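Local coordinates for SusD superfamily protein (Bacteroides vulgatus, PDB 3MYV) that probably binds polysaccharide at the outer membrane, as a member of the SusD family of saccharide-binding proteins, at residues E285-D290 / R387-V392; H396-L401 / K406-K411. One frame throughout, in Å; residues are numbered along the deposited sequence.

Overall arrangement
Following the chain from its N terminus, helix 281-288 supplies the first side of contact 1, and nearly a hundred residues pass before helix 380-391 returns to close that long loop. Contact 2 opens just afterwards: helix 397-403 turns back, after four residues, into strand 408-409, a short closure. The two contacts are therefore in series, neither nested nor crossed, with centres about 14 Å apart. They meet through the consecutive helices 380-391 and 397-403, where R387 of contact 1 forms a salt bridge with D400 of contact 2 and L391 packs on H396, just ahead of the second helix. Together they tie helix 281-288 and the small sheet of 408-409 and 422-423 to this helical pair.

Contact 1: E285-D290 / R387-V392; sequences EQMLAD and RSKELV
With CG anti to the backbone N (chi1 167°) and the rest of its chain extended, Q286 reaches from helix 281-288 to S388 on helix 380-391, whose OG is likewise swung anti to its own backbone N (chi1 171°). The amide nitrogen NE2 of Q286 donates to OG of S388 at 3.0 Å, and the bond is nearly straight, with an N-H...O angle of 173°. OG lies almost in the amide plane, where an N-H points at it, which probably helps to fix the amide's rotation. The serine hydroxyl is also hydrogen-bonded to D47, so the buried oxygen is gripped from two parts of the chain.

Beside this polar link runs the long aliphatic chain of K389, extended beyond CG. Its CG sits 3.7 Å from SE of selenomethionine M287 in one of the two conformers of that residue. The same methylene is 4.1 Å from CD of Q286, so the lysine stem passes next to both residues. The C-terminal parts of helices 281-288 and 380-391 are thus brought together in the SusD family region, by a hydrogen bond to a buried serine beside the packing of the lysine methylene. The hydroxyl of Y283 adds a link to the backbone O of K389, and an R387-E343 salt bridge ties helix 380-391 on to helix 334-348.

At its far end K389 returns to 285-290 through water. One water accepts from NZ of K389 and donates to the backbone O of Q286, 3.0 Å away. A second water likewise accepts from NZ and donates to OD2 of D290, at 2.6 Å from that carboxylate oxygen. The opposite charges of D290 and K389 do not touch directly, OD2 and NZ being 4.9 Å apart, and the carboxylate has a further hydrogen-bond partner in N371.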
ATOM      1  N   GLU A 285     -11.171 -16.131 -13.157  1.00 17.63           N
ATOM      2  CA  GLU A 285     -11.229 -17.606 -13.192  1.00 24.06           C
ATOM      3  C   GLU A 285     -10.854 -18.280 -11.874  1.00 24.12           C
ATOM      4  O   GLU A 285     -11.511 -19.242 -11.503  1.00 26.31           O
ATOM      5  CB  GLU A 285     -10.352 -18.162 -14.314  1.00 25.88           C
ATOM      6  CG  GLU A 285     -10.947 -17.907 -15.643  1.00 29.34           C
ATOM      7  CD  GLU A 285     -10.089 -18.400 -16.802  1.00 33.79           C
ATOM      8  OE1 GLU A 285      -8.941 -18.881 -16.597  1.00 44.11           O
ATOM      9  OE2 GLU A 285     -10.596 -18.281 -17.923  1.00 33.72           O
ATOM     10  N   GLN A 286      -9.799 -17.790 -11.216  1.00 27.57           N
ATOM     11  CA  GLN A 286      -9.377 -18.207  -9.850  1.00 28.65           C
ATOM     12  C   GLN A 286     -10.622 -18.175  -8.929  1.00 27.45           C
ATOM     13  O   GLN A 286     -10.966 -19.177  -8.269  1.00 26.17           O
ATOM     14  CB  GLN A 286      -8.195 -17.276  -9.340  1.00 33.33           C
ATOM     15  CG  GLN A 286      -7.756 -17.280  -7.780  1.00 32.26           C
ATOM     16  CD  GLN A 286      -6.451 -16.409  -7.404  1.00 39.23           C
ATOM     17  OE1 GLN A 286      -5.438 -16.967  -6.996  1.00 34.44           O
ATOM     18  NE2 GLN A 286      -6.533 -15.067  -7.485  1.00 24.17           N
HETATM   19  N   MSE A 287     -11.340 -17.054  -8.944  1.00 21.60           N
HETATM   20  CA  MSE A 287     -12.433 -16.814  -7.975  0.50 21.85           C
HETATM   21  C   MSE A 287     -13.719 -17.544  -8.346  1.00 21.79           C
HETATM   22  O   MSE A 287     -14.417 -18.093  -7.471  1.00 21.45           O
HETATM   23  CB  MSE A 287     -12.785 -15.323  -7.841  0.50 20.16           C
HETATM   24  CG  MSE A 287     -11.768 -14.424  -7.149  0.50 17.96           C
HETATM   25 SE   MSE A 287     -10.661 -15.243  -5.803  0.38 15.76          SE
HETATM   26  CE  MSE A 287     -11.921 -15.467  -4.374  0.50 16.15           C
ATOM     27  N   LEU A 288     -14.064 -17.535  -9.621  1.00 24.50           N
ATOM     28  CA  LEU A 288     -15.367 -18.086 -10.046  1.00 28.39           C
ATOM     29  C   LEU A 288     -15.369 -19.618 -10.049  1.00 28.23           C
ATOM     30  O   LEU A 288     -16.419 -20.231  -9.970  1.00 30.24           O
ATOM     31  CB  LEU A 288     -15.816 -17.484 -11.384  1.00 30.44           C
ATOM     32  CG  LEU A 288     -15.949 -15.947 -11.291  1.00 35.50           C
ATOM     33  CD1 LEU A 288     -16.326 -15.373 -12.655  1.00 41.53           C
ATOM     34  CD2 LEU A 288     -16.922 -15.461 -10.177  1.00 41.49           C
ATOM     35  N   ALA A 289     -14.189 -20.227 -10.062  1.00 26.04           N
ATOM     36  CA  ALA A 289     -14.068 -21.664  -9.818  1.00 27.85           C
ATOM     37  C   ALA A 289     -14.430 -22.049  -8.370  1.00 26.63           C
ATOM     38  O   ALA A 289     -14.636 -23.223  -8.104  1.00 25.81           O
ATOM     39  CB  ALA A 289     -12.657 -22.161 -10.157  1.00 27.02           C
ATOM     40  N   ASP A 290     -14.506 -21.069  -7.456  1.00 21.12           N
ATOM     41  CA  ASP A 290     -14.871 -21.300  -6.058  1.00 20.76           C
ATOM     42  C   ASP A 290     -15.998 -20.372  -5.640  1.00 19.47           C
ATOM     43  O   ASP A 290     -15.761 -19.422  -4.879  1.00 15.54           O
ATOM     44  CB  ASP A 290     -13.650 -21.065  -5.149  1.00 20.99           C
ATOM     45  CG  ASP A 290     -13.836 -21.617  -3.729  1.00 20.52           C
ATOM     46  OD1 ASP A 290     -14.832 -22.322  -3.461  1.00 25.72           O
ATOM     47  OD2 ASP A 290     -12.970 -21.343  -2.887  1.00 25.18           O
ATOM     48  N   ARG A 387      -2.972 -13.894  -0.559  1.00 11.81           N
ATOM     49  CA  ARG A 387      -2.810 -12.456  -0.708  1.00 13.52           C
ATOM     50  C   ARG A 387      -3.459 -11.951  -1.989  1.00 12.74           C
ATOM     51  O   ARG A 387      -4.123 -10.925  -1.966  1.00 12.08           O
ATOM     52  CB  ARG A 387      -1.338 -12.047  -0.719  1.00 14.68           C
ATOM     53  CG  ARG A 387      -0.625 -12.103   0.624  1.00 17.13           C
ATOM     54  CD  ARG A 387       0.869 -11.844   0.417  1.00 16.52           C
ATOM     55  NE  ARG A 387       1.542 -11.472   1.657  1.00 15.62           N
ATOM     56  CZ  ARG A 387       1.500 -10.257   2.213  1.00 19.42           C
ATOM     57  NH1 ARG A 387       0.833  -9.248   1.643  1.00 16.05           N
ATOM     58  NH2 ARG A 387       2.132 -10.045   3.358  1.00 19.34           N
ATOM     59  N   SER A 388      -3.245 -12.662  -3.098  1.00 13.18           N
ATOM     60  CA  SER A 388      -3.883 -12.321  -4.363  1.00 12.33           C
ATOM     61  C   SER A 388      -5.405 -12.168  -4.194  1.00 12.56           C
ATOM     62  O   SER A 388      -6.004 -11.174  -4.611  1.00 13.49           O
ATOM     63  CB  SER A 388      -3.610 -13.404  -5.386  1.00 15.04           C
ATOM     64  OG  SER A 388      -4.365 -13.203  -6.540  1.00 12.90           O
ATOM     65  N   LYS A 389      -6.012 -13.194  -3.589  1.00 14.33           N
ATOM     66  CA  LYS A 389      -7.460 -13.241  -3.364  1.00 15.82           C
ATOM     67  C   LYS A 389      -7.944 -12.110  -2.481  1.00 15.27           C
ATOM     68  O   LYS A 389      -8.924 -11.414  -2.792  1.00 13.59           O
ATOM     69  CB  LYS A 389      -7.856 -14.569  -2.698  1.00 13.03           C
ATOM     70  CG  LYS A 389      -7.735 -15.826  -3.576  1.00 14.61           C
ATOM     71  CD  LYS A 389      -8.159 -17.075  -2.827  1.00 16.69           C
ATOM     72  CE  LYS A 389      -7.711 -18.347  -3.568  1.00 21.88           C
ATOM     73  NZ  LYS A 389      -8.393 -19.612  -3.111  1.00 20.08           N
ATOM     74  N   GLU A 390      -7.244 -11.927  -1.375  1.00 14.12           N
ATOM     75  CA  GLU A 390      -7.695 -11.027  -0.317  1.00 14.43           C
ATOM     76  C   GLU A 390      -7.462  -9.552  -0.625  1.00 13.76           C
ATOM     77  O   GLU A 390      -8.279  -8.720  -0.270  1.00 13.64           O
ATOM     78  CB  GLU A 390      -6.974 -11.353   0.984  1.00 13.27           C
ATOM     79  CG  GLU A 390      -7.465 -10.557   2.191  1.00 13.31           C
ATOM     80  CD  GLU A 390      -8.939 -10.795   2.503  1.00 10.82           C
ATOM     81  OE1 GLU A 390      -9.372 -11.983   2.550  1.00 12.77           O
ATOM     82  OE2 GLU A 390      -9.683  -9.791   2.710  1.00 16.14           O
ATOM     83  N   LEU A 391      -6.339  -9.235  -1.255  1.00 13.28           N
ATOM     84  CA  LEU A 391      -5.850  -7.842  -1.295  1.00 13.15           C
ATOM     85  C   LEU A 391      -5.939  -7.214  -2.690  1.00 11.66           C
ATOM     86  O   LEU A 391      -5.382  -6.132  -2.913  1.00 11.36           O
ATOM     87  CB  LEU A 391      -4.404  -7.778  -0.748  1.00 13.33           C
ATOM     88  CG  LEU A 391      -4.225  -8.213   0.713  1.00 11.55           C
ATOM     89  CD1 LEU A 391      -2.721  -8.307   1.097  1.00 14.77           C
ATOM     90  CD2 LEU A 391      -4.942  -7.257   1.656  1.00 11.46           C
ATOM     91  N   VAL A 392      -6.676  -7.859  -3.604  1.00 12.64           N
ATOM     92  CA  VAL A 392      -6.914  -7.304  -4.932  1.00 12.36           C
ATOM     93  C   VAL A 392      -7.498  -5.892  -4.817  1.00 11.49           C
ATOM     94  O   VAL A 392      -8.401  -5.629  -4.006  1.00 14.29           O
ATOM     95  CB  VAL A 392      -7.821  -8.229  -5.792  1.00 12.89           C
ATOM     96  CG1 VAL A 392      -9.316  -8.211  -5.311  1.00 13.40           C
ATOM     97  CG2 VAL A 392      -7.711  -7.842  -7.274  1.00 12.07           C
TER
HETATM   98  O   HOH W   1     -10.099 -19.399  -5.398  1.00 39.74           O
HETATM   99  O   HOH W   2     -11.284 -19.344  -3.090  1.00 21.86           O

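Contact 2: H396-L401 / K406-K411; sequences HRFFDL and KTIVRK
The chain reversal at the C-terminal end of helix 397-403, closed by a six-residue (i+5 to i) backbone bond, leads into strand 408-409, which pairs antiparallel with 422-423. L401 and K406 face each other at the turn, where the backbone N of K406 donates to O of L401 at 3.0 Å. The donor is tilted 33° from the carbonyl plane. Against this link CD2 of L401 packs at 3.9 Å from CB of K406, the two side chains crossing at about a right angle. Bending at chi2 (-65°), the lysine then leads its amine away from helix 397-403 to a salt bridge with D381 of helix 380-391.

Further along, I408 fills the angle between helix and strand. Its CG1 lies 3.8 Å from CB of L401 and equally near CD1 of the same leucine, while CG2 also approaches that methyl. With CG1 anti to the carbonyl carbon (chi1 -52°) and the chain extended beyond it, CD1 reaches F398, whose ring carbon CD1 is 3.5 Å from it. The methyl meets the ring obliquely. The same CD1 methyl of L401 also lies over one face of the R397 guanidinium, offset toward its rim, and R397 is salt-bridged to D46. The six-residue closure from K406 to L401 is consistent with a Schellman-like helix ending that turns the chain into strand 408-409.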
ATOM      1  N   HIS A 396      -1.140  -4.219  -3.531  1.00 13.52           N
ATOM      2  CA  HIS A 396      -0.083  -5.117  -3.018  1.00 12.24           C
ATOM      3  C   HIS A 396       0.559  -6.030  -4.051  1.00 12.81           C
ATOM      4  O   HIS A 396       1.747  -6.339  -3.934  1.00 13.24           O
ATOM      5  CB  HIS A 396      -0.633  -6.043  -1.916  1.00 14.45           C
ATOM      6  CG  HIS A 396      -1.092  -5.335  -0.686  1.00 11.82           C
ATOM      7  ND1 HIS A 396      -0.272  -5.140   0.412  1.00 14.81           N
ATOM      8  CD2 HIS A 396      -2.295  -4.797  -0.363  1.00 15.06           C
ATOM      9  CE1 HIS A 396      -0.960  -4.506   1.350  1.00 15.79           C
ATOM     10  NE2 HIS A 396      -2.190  -4.295   0.910  1.00 15.23           N
ATOM     11  N   ARG A 397      -0.234  -6.551  -4.995  1.00 13.34           N
ATOM     12  CA  ARG A 397       0.183  -7.709  -5.797  1.00 12.80           C
ATOM     13  C   ARG A 397       1.540  -7.588  -6.473  1.00 14.03           C
ATOM     14  O   ARG A 397       2.376  -8.517  -6.374  1.00 11.01           O
ATOM     15  CB  ARG A 397      -0.891  -8.088  -6.830  1.00 12.30           C
ATOM     16  CG  ARG A 397      -0.590  -9.367  -7.621  1.00 12.88           C
ATOM     17  CD  ARG A 397      -0.615 -10.653  -6.755  1.00  9.32           C
ATOM     18  NE  ARG A 397      -0.582 -11.842  -7.605  1.00 13.81           N
ATOM     19  CZ  ARG A 397      -0.225 -13.069  -7.224  1.00 13.10           C
ATOM     20  NH1 ARG A 397       0.158 -13.307  -5.996  1.00 15.64           N
ATOM     21  NH2 ARG A 397      -0.257 -14.065  -8.102  1.00 15.61           N
ATOM     22  N   PHE A 398       1.768  -6.484  -7.186  1.00 13.86           N
ATOM     23  CA  PHE A 398       3.062  -6.278  -7.806  1.00 12.60           C
ATOM     24  C   PHE A 398       4.208  -6.409  -6.816  1.00 12.46           C
ATOM     25  O   PHE A 398       5.160  -7.134  -7.077  1.00 12.30           O
ATOM     26  CB  PHE A 398       3.120  -4.927  -8.557  1.00 11.50           C
ATOM     27  CG  PHE A 398       4.498  -4.504  -9.017  1.00 14.35           C
ATOM     28  CD1 PHE A 398       5.122  -5.108 -10.111  1.00 13.46           C
ATOM     29  CD2 PHE A 398       5.143  -3.421  -8.401  1.00 15.08           C
ATOM     30  CE1 PHE A 398       6.369  -4.676 -10.537  1.00 12.91           C
ATOM     31  CE2 PHE A 398       6.372  -2.990  -8.839  1.00 13.83           C
ATOM     32  CZ  PHE A 398       6.991  -3.625  -9.907  1.00 10.36           C
ATOM     33  N   PHE A 399       4.110  -5.701  -5.693  1.00 13.27           N
ATOM     34  CA  PHE A 399       5.174  -5.669  -4.696  1.00 12.70           C
ATOM     35  C   PHE A 399       5.372  -7.036  -4.037  1.00 12.51           C
ATOM     36  O   PHE A 399       6.507  -7.472  -3.807  1.00 13.33           O
ATOM     37  CB  PHE A 399       4.861  -4.641  -3.611  1.00 11.54           C
ATOM     38  CG  PHE A 399       4.797  -3.228  -4.092  1.00 16.22           C
ATOM     39  CD1 PHE A 399       5.898  -2.627  -4.668  1.00 17.27           C
ATOM     40  CD2 PHE A 399       3.628  -2.490  -3.943  1.00 16.13           C
ATOM     41  CE1 PHE A 399       5.841  -1.294  -5.077  1.00 13.77           C
ATOM     42  CE2 PHE A 399       3.569  -1.173  -4.357  1.00 18.47           C
ATOM     43  CZ  PHE A 399       4.669  -0.580  -4.913  1.00 16.65           C
ATOM     44  N   ASP A 400       4.272  -7.742  -3.803  1.00 13.20           N
ATOM     45  CA  ASP A 400       4.341  -9.043  -3.118  1.00 12.92           C
ATOM     46  C   ASP A 400       5.016 -10.109  -3.985  1.00 13.36           C
ATOM     47  O   ASP A 400       5.773 -10.928  -3.488  1.00 12.76           O
ATOM     48  CB  ASP A 400       2.952  -9.511  -2.674  1.00 14.17           C
ATOM     49  CG  ASP A 400       2.416  -8.723  -1.465  1.00 16.68           C
ATOM     50  OD1 ASP A 400       3.188  -8.082  -0.716  1.00 16.64           O
ATOM     51  OD2 ASP A 400       1.202  -8.747  -1.260  1.00 12.53           O
ATOM     52  N   LEU A 401       4.749 -10.088  -5.283  1.00 12.75           N
ATOM     53  CA  LEU A 401       5.399 -11.033  -6.175  1.00 14.30           C
ATOM     54  C   LEU A 401       6.876 -10.664  -6.335  1.00 14.93           C
ATOM     55  O   LEU A 401       7.782 -11.527  -6.196  1.00 13.74           O
ATOM     56  CB  LEU A 401       4.680 -11.102  -7.517  1.00 15.47           C
ATOM     57  CG  LEU A 401       3.352 -11.877  -7.474  1.00 15.46           C
ATOM     58  CD1 LEU A 401       2.573 -11.671  -8.759  1.00 13.47           C
ATOM     59  CD2 LEU A 401       3.586 -13.390  -7.203  1.00 19.90           C
ATOM     60  N   LYS A 406       9.582 -13.516  -7.537  1.00 13.49           N
ATOM     61  CA  LYS A 406       8.736 -14.218  -8.504  1.00 16.22           C
ATOM     62  C   LYS A 406       8.709 -13.530  -9.863  1.00 17.93           C
ATOM     63  O   LYS A 406       8.976 -12.334  -9.969  1.00 17.52           O
ATOM     64  CB  LYS A 406       7.304 -14.358  -7.990  1.00 14.79           C
ATOM     65  CG  LYS A 406       7.166 -15.017  -6.611  1.00 20.16           C
ATOM     66  CD  LYS A 406       7.628 -16.486  -6.627  1.00 21.79           C
ATOM     67  CE  LYS A 406       7.448 -17.118  -5.267  1.00 21.02           C
ATOM     68  NZ  LYS A 406       7.811 -18.586  -5.318  1.00 22.16           N
ATOM     69  N   THR A 407       8.350 -14.288 -10.898  1.00 18.42           N
ATOM     70  CA  THR A 407       8.080 -13.706 -12.217  1.00 20.07           C
ATOM     71  C   THR A 407       6.577 -13.487 -12.307  1.00 20.94           C
ATOM     72  O   THR A 407       5.797 -14.418 -12.092  1.00 19.14           O
ATOM     73  CB  THR A 407       8.491 -14.645 -13.335  1.00 24.20           C
ATOM     74  OG1 THR A 407       9.865 -14.952 -13.180  1.00 21.54           O
ATOM     75  CG2 THR A 407       8.240 -14.015 -14.717  1.00 19.19           C
ATOM     76  N   ILE A 408       6.179 -12.246 -12.577  1.00 16.90           N
ATOM     77  CA  ILE A 408       4.767 -11.905 -12.771  1.00 17.57           C
ATOM     78  C   ILE A 408       4.432 -12.259 -14.220  1.00 17.58           C
ATOM     79  O   ILE A 408       5.061 -11.751 -15.149  1.00 17.70           O
ATOM     80  CB  ILE A 408       4.484 -10.413 -12.484  1.00 17.80           C
ATOM     81  CG1 ILE A 408       5.031 -10.009 -11.101  1.00 20.37           C
ATOM     82  CG2 ILE A 408       2.969 -10.132 -12.518  1.00 17.21           C
ATOM     83  CD1 ILE A 408       4.987  -8.553 -10.834  1.00 14.92           C
ATOM     84  N   VAL A 409       3.488 -13.178 -14.401  1.00 18.46           N
ATOM     85  CA  VAL A 409       3.070 -13.624 -15.728  1.00 19.33           C
ATOM     86  C   VAL A 409       1.742 -12.959 -16.091  1.00 18.61           C
ATOM     87  O   VAL A 409       0.733 -13.110 -15.388  1.00 18.68           O
ATOM     88  CB  VAL A 409       2.937 -15.149 -15.796  1.00 21.14           C
ATOM     89  CG1 VAL A 409       2.436 -15.572 -17.185  1.00 19.85           C
ATOM     90  CG2 VAL A 409       4.281 -15.821 -15.454  1.00 23.74           C
ATOM     91  N   ARG A 410       1.774 -12.204 -17.178  1.00 17.09           N
ATOM     92  CA  ARG A 410       0.667 -11.368 -17.636  1.00 19.69           C
ATOM     93  C   ARG A 410       0.496 -11.627 -19.117  1.00 20.35           C
ATOM     94  O   ARG A 410       1.008 -10.896 -19.962  1.00 20.73           O
ATOM     95  CB  ARG A 410       0.976  -9.885 -17.359  1.00 22.09           C
ATOM     96  CG  ARG A 410       1.484  -9.654 -15.929  1.00 20.45           C
ATOM     97  CD  ARG A 410       2.504  -8.530 -15.811  1.00 23.11           C
ATOM     98  NE  ARG A 410       1.832  -7.251 -15.681  1.00 21.49           N
ATOM     99  CZ  ARG A 410       2.021  -6.179 -16.445  1.00 16.64           C
ATOM    100  NH1 ARG A 410       2.918  -6.162 -17.405  1.00 20.95           N
ATOM    101  NH2 ARG A 410       1.321  -5.089 -16.191  1.00 19.23           N
ATOM    102  N   LYS A 411      -0.209 -12.705 -19.426  1.00 22.20           N
ATOM    103  CA  LYS A 411      -0.402 -13.100 -20.810  1.00 23.39           C
ATOM    104  C   LYS A 411      -1.736 -13.805 -21.008  1.00 21.58           C
ATOM    105  O   LYS A 411      -2.374 -14.280 -20.049  1.00 20.26           O
ATOM    106  CB  LYS A 411       0.779 -13.953 -21.290  1.00 27.82           C
ATOM    107  CG  LYS A 411       0.909 -15.320 -20.664  1.00 29.37           C
ATOM    108  CD  LYS A 411       2.185 -16.005 -21.158  1.00 39.38           C
ATOM    109  CE  LYS A 411       2.362 -17.378 -20.505  1.00 43.37           C
ATOM    110  NZ  LYS A 411       3.514 -18.155 -21.066  1.00 47.95           N
TER